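Glyco_hydro_cc domain-containing protein (Trichoderma gamsii, PDB 6UBD) probably binds beta-1,3-glucan oligosaccharides, as an oligosaccharide-binding member of glycoside hydrolase family 128. Local coordinates at residues M102-P107 against E152-Q157; S125-L130 against A139-P144. All blocks are in the same frame, centred on the assembly; numbering follows the deposited sequence. Where two conformers were deposited one is given.

Contact 1: M102-P107 against E152-Q157; sequences MGFNEP and ESWLKQ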
loop_
_atom_site.group_PDB
_atom_site.type_symbol
_atom_site.label_atom_id
_atom_site.label_comp_id
_atom_site.label_asym_id
_atom_site.label_seq_id
_atom_site.Cartn_x
_atom_site.Cartn_y
_atom_site.Cartn_z
ATOM N N MET A 102 8.728 -2.232 0.365
ATOM C CA MET A 102 7.917 -2.353 -0.841
ATOM C C MET A 102 8.637 -1.738 -2.062
ATOM O O MET A 102 9.265 -0.651 -1.950
ATOM C CB MET A 102 6.561 -1.629 -0.656
ATOM C CG MET A 102 5.699 -2.123 0.522
ATOM S SD MET A 102 4.252 -1.181 0.884
ATOM C CE MET A 102 4.923 0.363 1.494
ATOM N N GLY A 103 8.367 -2.317 -3.242
ATOM C CA GLY A 103 8.818 -1.741 -4.505
ATOM C C GLY A 103 7.925 -0.647 -5.071
ATOM O O GLY A 103 7.110 -0.005 -4.309
ATOM N N PHE A 104 8.062 -0.396 -6.362
ATOM C CA PHE A 104 7.655 0.874 -6.994
ATOM C C PHE A 104 6.128 1.123 -6.860
ATOM O O PHE A 104 5.338 0.178 -6.981
ATOM C CB PHE A 104 8.094 0.950 -8.445
ATOM C CG PHE A 104 9.463 0.350 -8.664
ATOM C CD1 PHE A 104 10.624 0.919 -8.110
ATOM C CD2 PHE A 104 9.607 -0.854 -9.339
ATOM C CE1 PHE A 104 11.874 0.308 -8.225
ATOM C CE2 PHE A 104 10.851 -1.473 -9.419
ATOM C CZ PHE A 104 11.959 -0.906 -8.869
ATOM N N ASN A 105 5.827 2.430 -6.768
ATOM C CA ASN A 105 4.396 2.853 -6.695
ATOM C C ASN A 105 3.830 3.133 -8.098
ATOM O O ASN A 105 4.109 4.212 -8.617
ATOM C CB ASN A 105 4.298 4.028 -5.722
ATOM C CG ASN A 105 2.856 4.450 -5.447
ATOM O OD1 ASN A 105 2.220 3.736 -4.649
ATOM N ND2 ASN A 105 2.333 5.407 -6.204
ATOM N N GLU A 106 3.053 2.197 -8.636
ATOM C CA GLU A 106 2.312 2.436 -9.917
ATOM C C GLU A 106 3.286 2.781 -11.062
ATOM O O GLU A 106 3.140 3.785 -11.747
ATOM C CB GLU A 106 1.246 3.529 -9.700
ATOM C CG GLU A 106 0.174 3.100 -8.630
ATOM C CD GLU A 106 -0.985 4.068 -8.500
ATOM O OE1 GLU A 106 -0.875 5.208 -9.021
ATOM O OE2 GLU A 106 -1.990 3.685 -7.809
ATOM N N PRO A 107 4.250 1.879 -11.382
ATOM C CA PRO A 107 5.148 2.100 -12.534
ATOM C C PRO A 107 4.366 2.138 -13.847
ATOM O O PRO A 107 4.925 2.655 -14.848
ATOM C CB PRO A 107 6.131 0.937 -12.400
ATOM C CG PRO A 107 5.311 -0.191 -11.807
ATOM C CD PRO A 107 4.457 0.542 -10.771
ATOM N N GLU A 152 -3.709 -5.424 -15.036
ATOM C CA GLU A 152 -2.281 -5.213 -15.240
ATOM C C GLU A 152 -1.673 -6.200 -16.265
ATOM O O GLU A 152 -2.020 -7.361 -16.301
ATOM C CB GLU A 152 -1.540 -5.335 -13.906
ATOM C CG GLU A 152 -1.507 -6.731 -13.328
ATOM C CD GLU A 152 -0.377 -7.660 -13.809
ATOM O OE1 GLU A 152 0.645 -7.148 -14.395
ATOM O OE2 GLU A 152 -0.522 -8.887 -13.590
ATOM N N SER A 153 -0.661 -5.637 -16.946
ATOM C CA SER A 153 0.340 -6.435 -17.706
ATOM C C SER A 153 1.765 -6.144 -17.228
ATOM O O SER A 153 2.663 -6.953 -17.579
ATOM C CB SER A 153 0.165 -6.280 -19.177
ATOM O OG SER A 153 0.413 -4.914 -19.554
ATOM N N TRP A 154 2.079 -5.058 -16.557
ATOM C CA TRP A 154 3.484 -4.723 -16.202
ATOM C C TRP A 154 4.056 -5.776 -15.237
ATOM O O TRP A 154 5.226 -6.177 -15.432
ATOM C CB TRP A 154 3.468 -3.255 -15.632
ATOM C CG TRP A 154 4.805 -2.619 -15.378
ATOM C CD1 TRP A 154 5.316 -1.582 -16.112
ATOM C CD2 TRP A 154 5.758 -2.862 -14.315
ATOM N NE1 TRP A 154 6.528 -1.173 -15.600
ATOM C CE2 TRP A 154 6.812 -1.939 -14.513
ATOM C CE3 TRP A 154 5.856 -3.725 -13.205
ATOM C CZ2 TRP A 154 7.955 -1.911 -13.710
ATOM C CZ3 TRP A 154 6.975 -3.709 -12.396
ATOM C CH2 TRP A 154 8.009 -2.786 -12.647
ATOM N N LEU A 155 3.326 -6.097 -14.143
ATOM C CA LEU A 155 3.871 -7.005 -13.126
ATOM C C LEU A 155 4.002 -8.401 -13.762
ATOM O O LEU A 155 4.929 -9.125 -13.388
ATOM C CB LEU A 155 2.958 -7.003 -11.894
ATOM C CG LEU A 155 3.579 -7.687 -10.664
ATOM C CD1 LEU A 155 4.839 -6.953 -10.179
ATOM C CD2 LEU A 155 2.583 -7.776 -9.537
ATOM N N LYS A 156 3.155 -8.758 -14.673
ATOM C CA LYS A 156 3.254 -10.104 -15.301
ATOM C C LYS A 156 4.569 -10.242 -16.072
ATOM O O LYS A 156 5.243 -11.303 -15.962
ATOM C CB LYS A 156 2.010 -10.338 -16.185
ATOM C CG LYS A 156 1.980 -11.732 -16.759
ATOM C CD LYS A 156 0.682 -12.082 -17.360
ATOM C CE LYS A 156 -0.339 -12.223 -16.263
ATOM N NZ LYS A 156 -1.686 -12.526 -16.807
ATOM N N GLN A 157 4.945 -9.163 -16.758
ATOM C CA GLN A 157 6.205 -9.129 -17.521
ATOM C C GLN A 157 7.385 -9.049 -16.534
ATOM O O GLN A 157 8.397 -9.798 -16.716
ATOM C CB GLN A 157 6.112 -7.971 -18.505
ATOM C CG GLN A 157 7.339 -7.910 -19.434
ATOM C CD GLN A 157 7.370 -9.068 -20.415
ATOM O OE1 GLN A 157 6.332 -9.568 -20.857
ATOM N NE2 GLN A 157 8.553 -9.496 -20.808
#

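Contact 2: S125-L130 against A139-P144; sequences SLWNSL and AALGSP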
loop_
_atom_site.group_PDB
_atom_site.type_symbol
_atom_site.label_atom_id
_atom_site.label_comp_id
_atom_site.label_asym_id
_atom_site.label_seq_id
_atom_site.Cartn_x
_atom_site.Cartn_y
_atom_site.Cartn_z
ATOM N N SER A 125 16.347 -3.306 -13.149
ATOM C CA SER A 125 17.681 -2.801 -12.762
ATOM C C SER A 125 17.644 -2.206 -11.350
ATOM O O SER A 125 18.525 -2.500 -10.490
ATOM C CB SER A 125 18.165 -1.755 -13.746
ATOM O OG SER A 125 19.474 -1.277 -13.393
ATOM N N LEU A 126 16.589 -1.440 -11.038
ATOM C CA LEU A 126 16.442 -0.823 -9.682
ATOM C C LEU A 126 16.183 -1.908 -8.651
ATOM O O LEU A 126 16.749 -1.850 -7.530
ATOM C CB LEU A 126 15.300 0.194 -9.690
ATOM C CG LEU A 126 15.527 1.469 -10.494
ATOM C CD1 LEU A 126 14.190 2.097 -10.889
ATOM C CD2 LEU A 126 16.403 2.448 -9.691
ATOM N N TRP A 127 15.344 -2.871 -8.970
ATOM C CA TRP A 127 15.001 -3.949 -8.016
ATOM C C TRP A 127 16.284 -4.715 -7.675
ATOM O O TRP A 127 16.611 -4.899 -6.463
ATOM C CB TRP A 127 13.939 -4.893 -8.612
ATOM C CG TRP A 127 13.537 -6.009 -7.701
ATOM C CD1 TRP A 127 14.127 -7.230 -7.530
ATOM C CD2 TRP A 127 12.430 -6.014 -6.777
ATOM N NE1 TRP A 127 13.492 -7.989 -6.566
ATOM C CE2 TRP A 127 12.387 -7.276 -6.153
ATOM C CE3 TRP A 127 11.372 -5.116 -6.513
ATOM C CZ2 TRP A 127 11.433 -7.597 -5.162
ATOM C CZ3 TRP A 127 10.412 -5.425 -5.528
ATOM C CH2 TRP A 127 10.438 -6.671 -4.891
ATOM N N ASN A 128 17.043 -5.174 -8.681
ATOM C CA ASN A 128 18.229 -5.994 -8.399
ATOM C C ASN A 128 19.297 -5.146 -7.706
ATOM O O ASN A 128 20.083 -5.693 -6.870
ATOM C CB ASN A 128 18.781 -6.627 -9.699
ATOM C CG ASN A 128 17.930 -7.772 -10.212
ATOM O OD1 ASN A 128 17.116 -8.326 -9.442
ATOM N ND2 ASN A 128 18.097 -8.069 -11.513
ATOM N N SER A 129 19.448 -3.860 -8.019
ATOM C CA SER A 129 20.571 -3.051 -7.442
ATOM C C SER A 129 20.273 -2.648 -5.993
ATOM O O SER A 129 21.197 -2.579 -5.169
ATOM C CB SER A 129 20.711 -1.785 -8.281
ATOM O OG SER A 129 21.659 -0.865 -7.762
ATOM N N LEU A 130 18.996 -2.269 -5.684
ATOM C CA LEU A 130 18.608 -1.626 -4.397
ATOM C C LEU A 130 17.652 -2.449 -3.512
ATOM O O LEU A 130 17.800 -2.343 -2.273
ATOM C CB LEU A 130 18.050 -0.241 -4.680
ATOM C CG LEU A 130 18.977 0.774 -5.322
ATOM C CD1 LEU A 130 18.288 2.049 -5.721
ATOM C CD2 LEU A 130 20.121 1.104 -4.396
ATOM N N ALA A 139 15.189 -8.347 5.061
ATOM C CA ALA A 139 13.880 -7.688 4.910
ATOM C C ALA A 139 12.884 -8.613 4.184
ATOM O O ALA A 139 13.276 -9.306 3.215
ATOM C CB ALA A 139 14.044 -6.410 4.116
ATOM N N ALA A 140 11.589 -8.557 4.568
ATOM C CA ALA A 140 10.503 -9.098 3.744
ATOM C C ALA A 140 10.216 -8.108 2.599
ATOM O O ALA A 140 10.135 -6.888 2.846
ATOM C CB ALA A 140 9.258 -9.325 4.559
ATOM N N LEU A 141 10.123 -8.657 1.366
ATOM C CA LEU A 141 9.994 -7.795 0.160
ATOM C C LEU A 141 8.564 -7.764 -0.401
ATOM O O LEU A 141 8.006 -8.856 -0.607
ATOM C CB LEU A 141 10.967 -8.325 -0.927
ATOM C CG LEU A 141 12.457 -8.365 -0.572
ATOM C CD1 LEU A 141 13.272 -8.722 -1.815
ATOM C CD2 LEU A 141 12.943 -7.027 -0.040
ATOM N N GLY A 142 8.095 -6.559 -0.711
ATOM C CA GLY A 142 6.794 -6.409 -1.356
ATOM C C GLY A 142 6.986 -6.091 -2.828
ATOM O O GLY A 142 7.786 -5.224 -3.198
ATOM N N SER A 143 6.099 -6.612 -3.693
ATOM C CA SER A 143 6.156 -6.338 -5.122
ATOM C C SER A 143 5.929 -4.862 -5.396
ATOM O O SER A 143 5.231 -4.169 -4.575
ATOM C CB SER A 143 5.154 -7.169 -5.910
ATOM O OG SER A 143 3.791 -6.680 -5.778
ATOM N N PRO A 144 6.275 -4.365 -6.588
ATOM C CA PRO A 144 5.645 -3.139 -7.079
ATOM C C PRO A 144 4.098 -3.286 -7.148
ATOM O O PRO A 144 3.590 -4.373 -7.345
ATOM C CB PRO A 144 6.288 -2.955 -8.470
ATOM C CG PRO A 144 7.582 -3.762 -8.399
ATOM C CD PRO A 144 7.158 -4.984 -7.609
#

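Contact 1: M102-P107 against E152-Q157
Pro107 brings its CG and CB down on one face of the Trp154 indole, the two side chains crossing at about a right angle. CG sits almost exactly over the middle of the six-membered ring, 3.5 Å from the centroid and 8° off the ring normal: a CH-pi contact. From CB outward, the indole leaves the first turn of helix 154-159 with CG anti to the backbone N (chi1 -172°), toward the loop 102-107, which follows strand 100-102. Pro107 CB also lies over the five-membered end, while the N-H of NE1 is hydrogen-bonded to Ile118 O. Further along, CE2 is 3.6 Å from Pro107 CG, and CZ2 is equally close, 3.6 Å, to Pro107 CB. At the far corner, CH2 reaches Phe104 CD2 at 4.2 Å, a looser apolar touch. Behind the tryptophan the helix start is tied down by Glu152, whose OE1 takes the backbone N of Lys156 at 3.0 Å through its syn lone pair and, weakly, that of Leu155; OE2 is held by Tyr188 and Tyr193. In the same loop Glu106 is bonded to His173 and Ser115. No hydrogen bond crosses between the two segments. The join of loop to helix start therefore rests mainly on dispersion, probably with a small electrostatic share from the proline C-H groups, while the N-H bond to Ile118 O would help to hold the rotation of the ring.

Contact 2: S125-L130 against A139-P144
The indole of Trp127 meets the end of strand 140-142 with its six-membered ring. Gly142 O lies at the edge of that ring, near its plane, 3.5 Å from Trp127 CH2 and about as close to CZ3, so the carbonyl oxygen faces the slightly positive aromatic C-H groups and not the pi cloud. Asn128 OD1 is also near the plane, at the edge of the same indole. Leu141 and Pro144 come in obliquely: Leu141 CD1 touches Trp127 CZ2 at 4.0 Å, and Pro144 CD touches Trp127 CZ3 at 3.9 Å, with the proline side chain crossing the indole at about a right angle. CZ2, CH2 and CZ3 in turn thus meet a leucine methyl, a backbone oxygen and a proline methylene.

The side chain gets there by leaving the helix with CG anti to the backbone N (chi1 180°), which carries the indole toward the strand. Its NE1 is hydrogen-bonded to the carbonyl oxygen of Lys165, so the ring is pinned at one end by a polar bond and packed at the other. Ser143 turns its CB away from the helix; its OG donates to Pro144 O at 2.8 Å from above the carbonyl plane and is also bonded to Ser171 N. All five touching residues are buried. This is helix-on-strand packing within a beta-alpha-beta unit: strand 100-102, helix 120-136 and strand 140-142, the repeating element of the TIM-barrel-like catalytic core of such glycoside hydrolases.

In the fold
The centres of the two contacts lie about 11 Å apart, on the same side of the chain's centre. In sequence, contact 2 is nested inside the loop that contact 1 closes: strand 100-102 and the loop 102-107 come first, then helix 120-136, strand 140-142 and finally helix 154-159. Strands 100-102 and 140-142 are parallel neighbours, and just beyond the first of them Gly103 N probably hydrogen-bonds Gly142 O at 3.0 Å. Phe104 joins the two contacts as well, its ring packing on Leu126 CB and on the backbone at Trp127. Pro144, just past strand 140-142, touches Trp154, Leu155 and Phe158, so helix 120-136, the loop 102-107 and helix 154-159 pack round the ends of two neighbouring parallel strands.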